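Local structure of cellobiose 2-epimerase (Spirochaeta thermophila DSM 6192, 5ZIG) at residues 55-60 against 100-105; 324-329 against 395-400; 212-217 against 266-271; 311-316 against 364-369. The protein probably catalyses the reversible epimerization of cellobiose to 4-O-beta-D-glucopyranosyl-D-mannose, interconverting a glucose and a mannose unit. One frame throughout, in Å; residues are numbered along the deposited sequence.

Contact 1: residues 55-60 against 100-105; sequences KGLVMT and RGFFWS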
loop_
_atom_site.group_PDB
_atom_site.type_symbol
_atom_site.label_atom_id
_atom_site.label_comp_id
_atom_site.label_asym_id
_atom_site.label_seq_id
_atom_site.Cartn_x
_atom_site.Cartn_y
_atom_site.Cartn_z
ATOM N N LYS A 55 9.862 16.471 -1.956
ATOM C CA LYS A 55 8.941 15.694 -1.141
ATOM C C LYS A 55 7.751 15.236 -1.978
ATOM O O LYS A 55 7.072 16.053 -2.618
ATOM C CB LYS A 55 8.498 16.504 0.072
ATOM C CG LYS A 55 9.665 17.256 0.697
ATOM C CD LYS A 55 9.226 18.205 1.799
ATOM C CE LYS A 55 10.385 18.562 2.709
ATOM N NZ LYS A 55 10.078 19.733 3.569
ATOM N N GLY A 56 7.524 13.921 -1.986
ATOM C CA GLY A 56 6.510 13.344 -2.827
ATOM C C GLY A 56 5.139 13.358 -2.182
ATOM O O GLY A 56 5.000 13.360 -0.958
ATOM N N LEU A 57 4.123 13.361 -3.044
ATOM C CA LEU A 57 2.746 13.238 -2.590
ATOM C C LEU A 57 2.519 11.905 -1.882
ATOM O O LEU A 57 1.988 11.874 -0.769
ATOM C CB LEU A 57 1.805 13.382 -3.787
ATOM C CG LEU A 57 0.352 13.032 -3.514
ATOM C CD1 LEU A 57 -0.212 13.838 -2.328
ATOM C CD2 LEU A 57 -0.471 13.231 -4.804
ATOM N N VAL A 58 2.889 10.798 -2.542
ATOM C CA VAL A 58 2.743 9.451 -1.973
ATOM C C VAL A 58 3.417 9.359 -0.608
ATOM O O VAL A 58 2.806 8.939 0.376
ATOM C CB VAL A 58 3.323 8.396 -2.934
ATOM C CG1 VAL A 58 3.076 6.986 -2.393
ATOM C CG2 VAL A 58 2.757 8.555 -4.334
ATOM N N MET A 59 4.697 9.737 -0.537
ATOM C CA MET A 59 5.447 9.585 0.708
ATOM C C MET A 59 4.823 10.402 1.835
ATOM O O MET A 59 4.669 9.911 2.961
ATOM C CB MET A 59 6.905 9.983 0.481
ATOM C CG MET A 59 7.785 9.961 1.711
ATOM S SD MET A 59 8.892 11.395 1.705
ATOM C CE MET A 59 7.693 12.693 1.985
ATOM N N THR A 60 4.424 11.639 1.542
ATOM C CA THR A 60 3.822 12.490 2.563
ATOM C C THR A 60 2.484 11.931 3.034
ATOM O O THR A 60 2.171 11.979 4.228
ATOM C CB THR A 60 3.650 13.901 2.004
ATOM O OG1 THR A 60 4.943 14.417 1.649
ATOM C CG2 THR A 60 2.968 14.830 3.028
ATOM N N ARG A 100 -7.636 22.080 -7.506
ATOM C CA ARG A 100 -7.959 20.997 -6.572
ATOM C C ARG A 100 -7.152 19.731 -6.846
ATOM O O ARG A 100 -6.321 19.689 -7.766
ATOM C CB ARG A 100 -9.461 20.699 -6.592
ATOM C CG ARG A 100 -10.329 21.949 -6.447
ATOM C CD ARG A 100 -9.791 22.863 -5.357
ATOM N NE ARG A 100 -10.272 24.229 -5.511
ATOM C CZ ARG A 100 -11.020 24.854 -4.609
ATOM N NH1 ARG A 100 -11.363 24.223 -3.491
ATOM N NH2 ARG A 100 -11.424 26.100 -4.825
ATOM N N GLY A 101 -7.388 18.696 -6.046
ATOM C CA GLY A 101 -6.481 17.556 -6.032
ATOM C C GLY A 101 -5.113 17.962 -5.496
ATOM O O GLY A 101 -4.895 19.073 -5.009
ATOM N N PHE A 102 -4.169 17.034 -5.619
ATOM C CA PHE A 102 -2.850 17.188 -5.026
ATOM C C PHE A 102 -1.770 17.055 -6.091
ATOM O O PHE A 102 -1.843 16.172 -6.955
ATOM C CB PHE A 102 -2.640 16.152 -3.883
ATOM C CG PHE A 102 -3.604 16.339 -2.737
ATOM C CD1 PHE A 102 -4.889 15.827 -2.809
ATOM C CD2 PHE A 102 -3.255 17.087 -1.636
ATOM C CE1 PHE A 102 -5.785 16.039 -1.795
ATOM C CE2 PHE A 102 -4.153 17.311 -0.633
ATOM C CZ PHE A 102 -5.421 16.776 -0.710
ATOM N N PHE A 103 -0.790 17.961 -6.037
ATOM C CA PHE A 103 0.398 17.856 -6.880
ATOM C C PHE A 103 1.195 16.585 -6.575
ATOM O O PHE A 103 1.189 16.070 -5.457
ATOM C CB PHE A 103 1.320 19.061 -6.668
ATOM C CG PHE A 103 0.693 20.379 -6.951
ATOM C CD1 PHE A 103 0.225 20.679 -8.221
ATOM C CD2 PHE A 103 0.605 21.346 -5.959
ATOM C CE1 PHE A 103 -0.344 21.916 -8.479
ATOM C CE2 PHE A 103 0.039 22.582 -6.216
ATOM C CZ PHE A 103 -0.433 22.865 -7.470
ATOM N N TRP A 104 1.938 16.117 -7.581
ATOM C CA TRP A 104 2.762 14.917 -7.461
ATOM C C TRP A 104 3.967 15.136 -6.540
ATOM O O TRP A 104 4.319 14.254 -5.743
ATOM C CB TRP A 104 3.218 14.484 -8.863
ATOM C CG TRP A 104 4.097 13.301 -8.864
ATOM C CD1 TRP A 104 5.396 13.259 -9.269
ATOM C CD2 TRP A 104 3.740 11.964 -8.504
ATOM N NE1 TRP A 104 5.887 11.985 -9.139
ATOM C CE2 TRP A 104 4.892 11.170 -8.680
ATOM C CE3 TRP A 104 2.565 11.366 -8.010
ATOM C CZ2 TRP A 104 4.918 9.808 -8.385
ATOM C CZ3 TRP A 104 2.586 10.003 -7.732
ATOM C CH2 TRP A 104 3.776 9.238 -7.913
ATOM N N SER A 105 4.606 16.297 -6.640
ATOM C CA SER A 105 5.758 16.549 -5.787
ATOM C C SER A 105 5.911 18.051 -5.643
ATOM O O SER A 105 5.457 18.820 -6.492
ATOM C CB SER A 105 7.040 15.940 -6.358
ATOM O OG SER A 105 7.273 16.404 -7.678
HETATM O O HOH W 1 4.615 11.213 -5.111
#

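Contact 2: residues 324-329 against 395-400; sequences GFLNAY and RRIDTI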
loop_
_atom_site.group_PDB
_atom_site.type_symbol
_atom_site.label_atom_id
_atom_site.label_comp_id
_atom_site.label_asym_id
_atom_site.label_seq_id
_atom_site.Cartn_x
_atom_site.Cartn_y
_atom_site.Cartn_z
ATOM N N GLY A 324 -0.740 -11.050 3.506
ATOM C CA GLY A 324 -1.493 -11.891 2.601
ATOM C C GLY A 324 -1.615 -13.318 3.092
ATOM O O GLY A 324 -2.655 -13.950 2.917
ATOM N N PHE A 325 -0.556 -13.841 3.720
ATOM C CA PHE A 325 -0.600 -15.215 4.186
ATOM C C PHE A 325 -1.507 -15.349 5.405
ATOM O O PHE A 325 -2.207 -16.357 5.553
ATOM C CB PHE A 325 0.820 -15.717 4.477
ATOM C CG PHE A 325 1.616 -16.016 3.236
ATOM C CD1 PHE A 325 1.036 -16.713 2.185
ATOM C CD2 PHE A 325 2.930 -15.611 3.122
ATOM C CE1 PHE A 325 1.754 -16.989 1.035
ATOM C CE2 PHE A 325 3.655 -15.888 1.989
ATOM C CZ PHE A 325 3.070 -16.575 0.943
ATOM N N LEU A 326 -1.503 -14.344 6.290
ATOM C CA LEU A 326 -2.426 -14.343 7.418
ATOM C C LEU A 326 -3.871 -14.289 6.943
ATOM O O LEU A 326 -4.744 -15.015 7.462
ATOM C CB LEU A 326 -2.125 -13.167 8.335
ATOM C CG LEU A 326 -0.754 -13.132 9.026
ATOM C CD1 LEU A 326 -0.652 -11.842 9.821
ATOM C CD2 LEU A 326 -0.480 -14.378 9.929
ATOM N N ASN A 327 -4.132 -13.434 5.946
ATOM C CA ASN A 327 -5.466 -13.310 5.376
ATOM C C ASN A 327 -5.926 -14.623 4.759
ATOM O O ASN A 327 -7.097 -14.981 4.858
ATOM C CB ASN A 327 -5.467 -12.197 4.317
ATOM C CG ASN A 327 -6.856 -11.877 3.816
ATOM O OD1 ASN A 327 -7.689 -11.341 4.541
ATOM N ND2 ASN A 327 -7.109 -12.206 2.568
ATOM N N ALA A 328 -5.017 -15.326 4.079
ATOM C CA ALA A 328 -5.377 -16.574 3.420
ATOM C C ALA A 328 -5.725 -17.667 4.420
ATOM O O ALA A 328 -6.528 -18.557 4.108
ATOM C CB ALA A 328 -4.235 -17.047 2.529
ATOM N N TYR A 329 -5.110 -17.644 5.601
ATOM C CA TYR A 329 -5.526 -18.573 6.640
ATOM C C TYR A 329 -6.960 -18.275 7.074
ATOM O O TYR A 329 -7.814 -19.162 7.073
ATOM C CB TYR A 329 -4.576 -18.514 7.831
ATOM C CG TYR A 329 -5.105 -19.295 9.025
ATOM C CD1 TYR A 329 -5.104 -20.687 9.032
ATOM C CD2 TYR A 329 -5.632 -18.637 10.126
ATOM C CE1 TYR A 329 -5.610 -21.399 10.120
ATOM C CE2 TYR A 329 -6.144 -19.339 11.210
ATOM C CZ TYR A 329 -6.127 -20.714 11.207
ATOM O OH TYR A 329 -6.628 -21.386 12.309
ATOM N N ARG A 395 -3.601 -7.184 14.783
ATOM C CA ARG A 395 -5.034 -7.396 14.880
ATOM C C ARG A 395 -5.418 -8.795 14.439
ATOM O O ARG A 395 -6.283 -9.430 15.054
ATOM C CB ARG A 395 -5.789 -6.367 14.048
ATOM C CG ARG A 395 -7.159 -6.029 14.634
ATOM C CD ARG A 395 -8.061 -5.408 13.580
ATOM N NE ARG A 395 -8.124 -6.199 12.352
ATOM C CZ ARG A 395 -7.576 -5.835 11.196
ATOM N NH1 ARG A 395 -6.914 -4.686 11.108
ATOM N NH2 ARG A 395 -7.679 -6.614 10.123
ATOM N N ARG A 396 -4.795 -9.286 13.369
ATOM C CA ARG A 396 -5.170 -10.585 12.834
ATOM C C ARG A 396 -4.680 -11.708 13.732
ATOM O O ARG A 396 -5.409 -12.682 13.967
ATOM C CB ARG A 396 -4.612 -10.760 11.425
ATOM C CG ARG A 396 -5.331 -9.948 10.353
ATOM C CD ARG A 396 -4.455 -9.949 9.083
ATOM N NE ARG A 396 -4.906 -9.006 8.063
ATOM C CZ ARG A 396 -5.800 -9.296 7.123
ATOM N NH1 ARG A 396 -6.348 -10.505 7.070
ATOM N NH2 ARG A 396 -6.149 -8.373 6.246
ATOM N N ILE A 397 -3.432 -11.615 14.211
ATOM C CA ILE A 397 -2.903 -12.681 15.058
ATOM C C ILE A 397 -3.696 -12.762 16.354
ATOM O O ILE A 397 -4.073 -13.857 16.793
ATOM C CB ILE A 397 -1.394 -12.493 15.305
ATOM C CG1 ILE A 397 -0.604 -13.017 14.104
ATOM C CG2 ILE A 397 -0.944 -13.270 16.527
ATOM C CD1 ILE A 397 0.904 -12.741 14.197
ATOM N N ASP A 398 -4.008 -11.605 16.955
ATOM C CA ASP A 398 -4.843 -11.564 18.159
ATOM C C ASP A 398 -6.167 -12.292 17.954
ATOM O O ASP A 398 -6.588 -13.090 18.800
ATOM C CB ASP A 398 -5.133 -10.118 18.566
ATOM C CG ASP A 398 -3.955 -9.445 19.235
ATOM O OD1 ASP A 398 -2.899 -10.087 19.390
ATOM O OD2 ASP A 398 -4.095 -8.261 19.603
ATOM N N THR A 399 -6.865 -11.972 16.860
ATOM C CA THR A 399 -8.115 -12.653 16.522
ATOM C C THR A 399 -7.908 -14.159 16.432
ATOM O O THR A 399 -8.741 -14.943 16.909
ATOM C CB THR A 399 -8.656 -12.110 15.196
ATOM O OG1 THR A 399 -9.213 -10.810 15.406
ATOM C CG2 THR A 399 -9.736 -13.030 14.626
ATOM N N ILE A 400 -6.789 -14.582 15.845
ATOM C CA ILE A 400 -6.504 -16.005 15.742
ATOM C C ILE A 400 -6.339 -16.611 17.134
ATOM O O ILE A 400 -6.957 -17.626 17.462
ATOM C CB ILE A 400 -5.259 -16.245 14.871
ATOM C CG1 ILE A 400 -5.527 -15.824 13.421
ATOM C CG2 ILE A 400 -4.820 -17.712 14.961
ATOM C CD1 ILE A 400 -4.368 -16.130 12.483
HETATM O O HOH W 2 -5.972 -12.839 9.034
HETATM O O HOH W 3 -8.323 -8.129 4.344
#

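Contact 3: residues 212-217 against 266-271; sequences RVREAM and ELLYGD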
loop_
_atom_site.group_PDB
_atom_site.type_symbol
_atom_site.label_atom_id
_atom_site.label_comp_id
_atom_site.label_asym_id
_atom_site.label_seq_id
_atom_site.Cartn_x
_atom_site.Cartn_y
_atom_site.Cartn_z
ATOM N N ARG A 212 -22.129 5.900 -2.329
ATOM C CA ARG A 212 -21.458 6.195 -3.593
ATOM C C ARG A 212 -20.055 5.598 -3.608
ATOM O O ARG A 212 -19.583 5.118 -4.642
ATOM C CB ARG A 212 -21.421 7.704 -3.836
ATOM C CG ARG A 212 -22.796 8.300 -4.094
ATOM C CD ARG A 212 -22.743 9.507 -5.013
ATOM N NE ARG A 212 -21.712 9.376 -6.040
ATOM C CZ ARG A 212 -20.571 10.063 -6.051
ATOM N NH1 ARG A 212 -20.307 10.933 -5.083
ATOM N NH2 ARG A 212 -19.691 9.875 -7.028
ATOM N N VAL A 213 -19.393 5.578 -2.459
ATOM C CA VAL A 213 -18.122 4.870 -2.373
ATOM C C VAL A 213 -18.326 3.382 -2.622
ATOM O O VAL A 213 -17.570 2.758 -3.380
ATOM C CB VAL A 213 -17.446 5.130 -1.020
ATOM C CG1 VAL A 213 -15.918 4.839 -1.128
ATOM C CG2 VAL A 213 -17.695 6.544 -0.618
ATOM N N ARG A 214 -19.353 2.789 -1.996
ATOM C CA ARG A 214 -19.540 1.342 -2.126
ATOM C C ARG A 214 -19.799 0.970 -3.573
ATOM O O ARG A 214 -19.345 -0.082 -4.051
ATOM C CB ARG A 214 -20.692 0.839 -1.248
ATOM C CG ARG A 214 -21.294 -0.491 -1.760
ATOM C CD ARG A 214 -22.708 -0.775 -1.262
ATOM N NE ARG A 214 -22.691 -1.681 -0.120
ATOM C CZ ARG A 214 -23.079 -1.343 1.106
ATOM N NH1 ARG A 214 -23.534 -0.120 1.345
ATOM N NH2 ARG A 214 -23.020 -2.230 2.092
ATOM N N GLU A 215 -20.526 1.831 -4.289
ATOM C CA GLU A 215 -20.801 1.580 -5.694
ATOM C C GLU A 215 -19.528 1.664 -6.533
ATOM O O GLU A 215 -19.312 0.831 -7.421
ATOM C CB GLU A 215 -21.880 2.558 -6.180
ATOM C CG GLU A 215 -23.247 2.215 -5.555
ATOM C CD GLU A 215 -24.333 3.262 -5.779
ATOM O OE1 GLU A 215 -24.040 4.353 -6.317
ATOM O OE2 GLU A 215 -25.491 2.982 -5.396
ATOM N N ALA A 216 -18.672 2.657 -6.272
ATOM C CA ALA A 216 -17.378 2.698 -6.955
ATOM C C ALA A 216 -16.549 1.456 -6.632
ATOM O O ALA A 216 -15.860 0.916 -7.507
ATOM C CB ALA A 216 -16.622 3.972 -6.586
ATOM N N MET A 217 -16.634 0.973 -5.383
ATOM C CA MET A 217 -15.965 -0.274 -4.993
ATOM C C MET A 217 -16.458 -1.460 -5.819
ATOM O O MET A 217 -15.657 -2.238 -6.344
ATOM C CB MET A 217 -16.172 -0.536 -3.499
ATOM C CG MET A 217 -15.366 0.402 -2.607
ATOM S SD MET A 217 -15.912 0.382 -0.887
ATOM C CE MET A 217 -15.301 -1.218 -0.292
ATOM N N GLU A 266 -15.477 -7.971 1.774
ATOM C CA GLU A 266 -16.023 -8.087 3.120
ATOM C C GLU A 266 -16.835 -6.847 3.501
ATOM O O GLU A 266 -17.934 -6.962 4.061
ATOM C CB GLU A 266 -14.896 -8.339 4.125
ATOM C CG GLU A 266 -15.395 -8.672 5.526
ATOM C CD GLU A 266 -14.401 -9.511 6.330
ATOM O OE1 GLU A 266 -14.657 -9.731 7.533
ATOM O OE2 GLU A 266 -13.376 -9.958 5.767
ATOM N N LEU A 267 -16.326 -5.650 3.193
ATOM C CA LEU A 267 -17.116 -4.457 3.470
ATOM C C LEU A 267 -18.427 -4.466 2.693
ATOM O O LEU A 267 -19.427 -3.906 3.154
ATOM C CB LEU A 267 -16.308 -3.202 3.137
ATOM C CG LEU A 267 -15.226 -2.806 4.133
ATOM C CD1 LEU A 267 -14.366 -1.710 3.517
ATOM C CD2 LEU A 267 -15.848 -2.359 5.461
ATOM N N LEU A 268 -18.451 -5.095 1.518
ATOM C CA LEU A 268 -19.671 -5.091 0.717
ATOM C C LEU A 268 -20.665 -6.159 1.183
ATOM O O LEU A 268 -21.864 -5.886 1.321
ATOM C CB LEU A 268 -19.320 -5.281 -0.763
ATOM C CG LEU A 268 -19.189 -4.067 -1.694
ATOM C CD1 LEU A 268 -18.359 -2.965 -1.085
ATOM C CD2 LEU A 268 -18.557 -4.513 -2.968
ATOM N N TYR A 269 -20.200 -7.384 1.419
ATOM C CA TYR A 269 -21.105 -8.491 1.706
ATOM C C TYR A 269 -20.894 -9.138 3.065
ATOM O O TYR A 269 -21.590 -10.105 3.373
ATOM C CB TYR A 269 -20.987 -9.579 0.633
ATOM C CG TYR A 269 -21.100 -9.052 -0.762
ATOM C CD1 TYR A 269 -22.322 -8.612 -1.266
ATOM C CD2 TYR A 269 -19.984 -8.986 -1.586
ATOM C CE1 TYR A 269 -22.423 -8.126 -2.558
ATOM C CE2 TYR A 269 -20.075 -8.505 -2.873
ATOM C CZ TYR A 269 -21.297 -8.075 -3.360
ATOM O OH TYR A 269 -21.380 -7.592 -4.650
ATOM N N GLY A 270 -19.961 -8.653 3.871
ATOM C CA GLY A 270 -19.760 -9.205 5.196
ATOM C C GLY A 270 -19.147 -10.597 5.178
ATOM O O GLY A 270 -18.724 -11.133 4.149
ATOM N N ASP A 271 -19.115 -11.185 6.365
ATOM C CA ASP A 271 -18.515 -12.488 6.611
ATOM C C ASP A 271 -19.612 -13.503 6.884
ATOM O O ASP A 271 -20.536 -13.196 7.649
ATOM C CB ASP A 271 -17.556 -12.404 7.804
ATOM C CG ASP A 271 -16.621 -13.589 7.891
ATOM O OD1 ASP A 271 -15.830 -13.808 6.945
ATOM O OD2 ASP A 271 -16.671 -14.296 8.920
#

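Contact 4: residues 311-316 against 364-369; sequences RARVWW and VTPEGS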
loop_
_atom_site.group_PDB
_atom_site.type_symbol
_atom_site.label_atom_id
_atom_site.label_comp_id
_atom_site.label_asym_id
_atom_site.label_seq_id
_atom_site.Cartn_x
_atom_site.Cartn_y
_atom_site.Cartn_z
ATOM N N ARG A 311 15.235 -11.280 -8.575
ATOM C CA ARG A 311 15.177 -12.040 -7.338
ATOM C C ARG A 311 15.507 -11.191 -6.132
ATOM O O ARG A 311 15.671 -11.730 -5.029
ATOM C CB ARG A 311 16.096 -13.258 -7.431
ATOM C CG ARG A 311 15.587 -14.268 -8.440
ATOM C CD ARG A 311 16.669 -15.211 -8.917
ATOM N NE ARG A 311 16.097 -16.279 -9.733
ATOM C CZ ARG A 311 16.377 -16.460 -11.022
ATOM N NH1 ARG A 311 17.221 -15.647 -11.628
ATOM N NH2 ARG A 311 15.818 -17.452 -11.701
ATOM N N ALA A 312 15.606 -9.879 -6.316
ATOM C CA ALA A 312 15.729 -8.984 -5.179
ATOM C C ALA A 312 14.588 -9.230 -4.202
ATOM O O ALA A 312 13.424 -9.369 -4.596
ATOM C CB ALA A 312 15.728 -7.524 -5.631
ATOM N N ARG A 313 14.937 -9.270 -2.948
ATOM C CA ARG A 313 14.021 -9.425 -1.885
ATOM C C ARG A 313 13.778 -8.030 -1.362
ATOM O O ARG A 313 14.514 -7.539 -0.587
ATOM C CB ARG A 313 14.558 -10.360 -0.812
ATOM C CG ARG A 313 14.066 -11.769 -0.901
ATOM C CD ARG A 313 14.163 -12.348 -2.261
ATOM N NE ARG A 313 13.939 -13.750 -2.287
ATOM C CZ ARG A 313 14.110 -14.530 -3.317
ATOM N NH1 ARG A 313 14.494 -14.068 -4.482
ATOM N NH2 ARG A 313 13.889 -15.800 -3.190
ATOM N N VAL A 314 12.680 -7.464 -1.832
ATOM C CA VAL A 314 12.230 -6.116 -1.550
ATOM C C VAL A 314 11.293 -6.001 -0.354
ATOM O O VAL A 314 10.406 -6.763 -0.196
ATOM C CB VAL A 314 11.631 -5.503 -2.827
ATOM C CG1 VAL A 314 11.029 -4.148 -2.583
ATOM C CG2 VAL A 314 12.668 -5.424 -3.909
ATOM N N TRP A 315 11.560 -5.050 0.488
ATOM C CA TRP A 315 10.828 -4.800 1.700
ATOM C C TRP A 315 9.280 -4.898 1.664
ATOM O O TRP A 315 8.764 -5.657 2.422
ATOM C CB TRP A 315 11.356 -3.569 2.467
ATOM C CG TRP A 315 10.521 -2.381 2.426
ATOM C CD1 TRP A 315 9.666 -1.974 3.349
ATOM C CD2 TRP A 315 10.316 -1.559 1.308
ATOM N NE1 TRP A 315 8.988 -0.904 2.938
ATOM C CE2 TRP A 315 9.375 -0.622 1.666
ATOM C CE3 TRP A 315 10.885 -1.485 0.051
ATOM C CZ2 TRP A 315 8.989 0.382 0.808
ATOM C CZ3 TRP A 315 10.506 -0.528 -0.774
ATOM C CH2 TRP A 315 9.560 0.406 -0.404
ATOM N N TRP A 316 8.615 -4.255 0.712
ATOM C CA TRP A 316 7.190 -4.183 0.673
ATOM C C TRP A 316 6.572 -5.468 0.244
ATOM O O TRP A 316 5.548 -5.796 0.685
ATOM C CB TRP A 316 6.708 -2.976 -0.145
ATOM C CG TRP A 316 6.794 -3.119 -1.574
ATOM C CD1 TRP A 316 7.817 -2.803 -2.337
ATOM C CD2 TRP A 316 5.796 -3.622 -2.434
ATOM N NE1 TRP A 316 7.556 -3.067 -3.603
ATOM C CE2 TRP A 316 6.298 -3.564 -3.704
ATOM C CE3 TRP A 316 4.512 -4.106 -2.251
ATOM C CZ2 TRP A 316 5.588 -3.983 -4.773
ATOM C CZ3 TRP A 316 3.813 -4.514 -3.324
ATOM C CH2 TRP A 316 4.348 -4.464 -4.554
ATOM N N VAL A 364 17.224 -6.813 -0.034
ATOM C CA VAL A 364 18.380 -7.647 0.246
ATOM C C VAL A 364 18.433 -8.780 -0.774
ATOM O O VAL A 364 17.470 -9.041 -1.497
ATOM C CB VAL A 364 18.343 -8.174 1.694
ATOM C CG1 VAL A 364 18.425 -7.040 2.700
ATOM C CG2 VAL A 364 17.002 -8.887 1.906
ATOM N N THR A 365 19.574 -9.456 -0.830
ATOM C CA THR A 365 19.705 -10.607 -1.717
ATOM C C THR A 365 18.873 -11.752 -1.152
ATOM O O THR A 365 18.473 -11.707 0.013
ATOM C CB THR A 365 21.173 -11.039 -1.833
ATOM O OG1 THR A 365 21.662 -11.412 -0.539
ATOM C CG2 THR A 365 22.012 -9.895 -2.360
ATOM N N PRO A 366 18.586 -12.789 -1.954
ATOM C CA PRO A 366 17.862 -13.949 -1.398
ATOM C C PRO A 366 18.526 -14.490 -0.150
ATOM O O PRO A 366 17.852 -15.031 0.739
ATOM C CB PRO A 366 17.892 -14.974 -2.541
ATOM C CG PRO A 366 18.134 -14.164 -3.775
ATOM C CD PRO A 366 18.986 -13.016 -3.357
ATOM N N GLU A 367 19.843 -14.310 -0.048
ATOM C CA GLU A 367 20.605 -14.688 1.132
ATOM C C GLU A 367 20.459 -13.703 2.290
ATOM O O GLU A 367 20.744 -14.078 3.432
ATOM C CB GLU A 367 22.085 -14.836 0.757
ATOM C CG GLU A 367 22.369 -15.948 -0.257
ATOM C CD GLU A 367 21.880 -15.608 -1.659
ATOM O OE1 GLU A 367 21.747 -14.404 -1.965
ATOM O OE2 GLU A 367 21.608 -16.538 -2.447
ATOM N N GLY A 368 20.053 -12.456 2.035
ATOM C CA GLY A 368 19.913 -11.458 3.081
ATOM C C GLY A 368 20.938 -10.330 3.094
ATOM O O GLY A 368 20.934 -9.524 4.032
ATOM N N SER A 369 21.793 -10.236 2.103
ATOM C CA SER A 369 22.762 -9.146 2.101
ATOM C C SER A 369 22.086 -7.873 1.600
ATOM O O SER A 369 21.383 -7.919 0.586
ATOM C CB SER A 369 23.966 -9.499 1.229
ATOM O OG SER A 369 24.997 -8.539 1.378
#

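Contact 1: residues 55-60 against 100-105
With CG anti to the backbone N (chi1 170°), L57 brings its two methyls against F102 CB and the carbonyl oxygen of F103, while the CG of F102 is anti to its own carbonyl carbon (chi1 -63°), which turns the ring away from L57 and leaves CB to meet it. The meeting lies where strand 55-56 runs into helix 57-73 of the (alpha/alpha)6 barrel, the fold of this epimerase family. L57 CD1 lies 3.7 Å from F102 CB, the two side chains crossing at about a right angle, and L57 CB approaches F103 O to 3.2 Å. Cut back to alanine, L57 would probably leave F102 CB, and L90 of helix 77-94, facing a gap. L57 N donates to W104 O (2.8 Å) from above the carbonyl plane, and water 1 links that oxygen to V58 N. G56, the N-cap, pairs with S105 in antiparallel, non-hydrogen-bonded fashion; T60 N and OG1 grip G56 O from opposite faces. Alongside the W104 indole, V58 CG2 reaches CZ3 at 3.7 Å, and water 1 rests over one ring face, toward the rim.

Contact 2: residues 324-329 against 395-400
R396 NH1 donates to N327 OD1 at 3.0 Å, meeting the amide oxygen in its carbonyl plane on a lone pair, with the amide and guanidinium planes 82° apart. Two waters sit at the guanidinium edge: water 3 joins NH2 to the same OD1, and water 2 accepts from NH1 and gives a weak bond to L326 O. Nearer the backbone, R396 CD rests 4.0 Å from L326 CB. One turn further along, I400 CD1 touches Y329 CD2 at 3.7 Å. These residues join helices 315-332 and 384-402 of the helical barrel, whose local axes run roughly parallel, 31° apart and 10.6 Å at closest approach. The arginine chain, extended from CG to NE, carries the guanidinium across to N327; its NE is salt-bridged to E392 OE1, while N327 ND2 is held by T262 OG1. A methionine in place of R396 would probably leave N327 OD1 without its direct donor and E392 without one of its positive partners. I397 packs also on I14 and L18 of helix 7-31.

Contact 3: residues 212-217 against 266-271
Apolar contact between M217, R214 and the last turn of helix 251-269 makes up most of this meeting. M217 CE lies 3.6 Å from L268 CD1 and 4.0 Å from L267 CD1; a bend at chi3 (73°) turns this terminal methyl toward the two leucines, which the methionine crosses at a slant. R214 contributes its aliphatic part, CG standing 3.9 Å from L268 CD1 as the two side chains slide past each other in opposite directions. F205 of helix 191-208, a neighbouring barrel helix, backs R214 and M217, and L268 reaches I221 a turn further along helix 211-228.

The polar approach is looser. The R214 guanidinium turns its edge to L268 O, with NH2 3.9 Å away, too long for a hydrogen bond, and G270, with positive phi, ends the helix just beyond. At this distance the carbonyls closing the helix would probably give the cation only a weak, favourable electrostatic pull, so dispersion between methyls and methylenes is likely to carry the contact.

Contact 4: residues 311-316 against 364-369
R313 leaves strand 309-314 beside V364, and its CB lies 3.3 Å from V364 O and 3.9 Å from V364 CG2. A bend at chi2 (48°) then swings the chain toward the turn that follows strand 363-364, bringing CD within 4.1 Å of P366 CA. NE makes its hydrogen bond to S298 OG, outside the two segments. At CZ the guanidinium lies flat against the proline: P366 CB stands 3.9 Å above its plane, over the centre, and P366 CG is 3.7 Å from NH1. That same NH1 donates to R311 O at 2.7 Å, nearly in the guanidinium plane.

The backbones beneath are joined in an antiparallel hydrogen-bonded pair, R313 N to V364 O and V364 N to R313 O, each at 2.9 Å. This adds 363-364 as an outermost strand of a four-stranded sheet beside the helical barrel. R313 and V364 point to one face, where both touch F347 of helix 336-352. T365 to G368 form a type I turn that places P366 over the arginine, and T365 OG1 accepts from S369 N.

With one face against a proline ring and its NE and NH1 each given an acceptor, the R313 guanidinium is probably held against rotation; these oxygens are neutral, so the two bonds probably ease its charge through dipoles.

How the contacts relate
The four contacts are spread around one chain, in the order 1, 3, then 4 and 2, whose segments alternate. Contacts 1 and 2 lie on opposite sides of the chain's centre, about 32 Å between their centres, and so do contacts 3 and 4, about 36 Å apart. Contacts 2 and 3 come nearest, with about 6 Å between their closest atoms, yet none touches another. Helix 315-332 serves two of them: contact 4 lies at its start, where strand 309-314 hands over to it, and contact 2 further along. Contacts 2 and 3 join barrel helices to each other, whereas 1 and 4 fasten the short strands leading into helices 57-73 and 315-332 to another short strand and the loop or turn beside it.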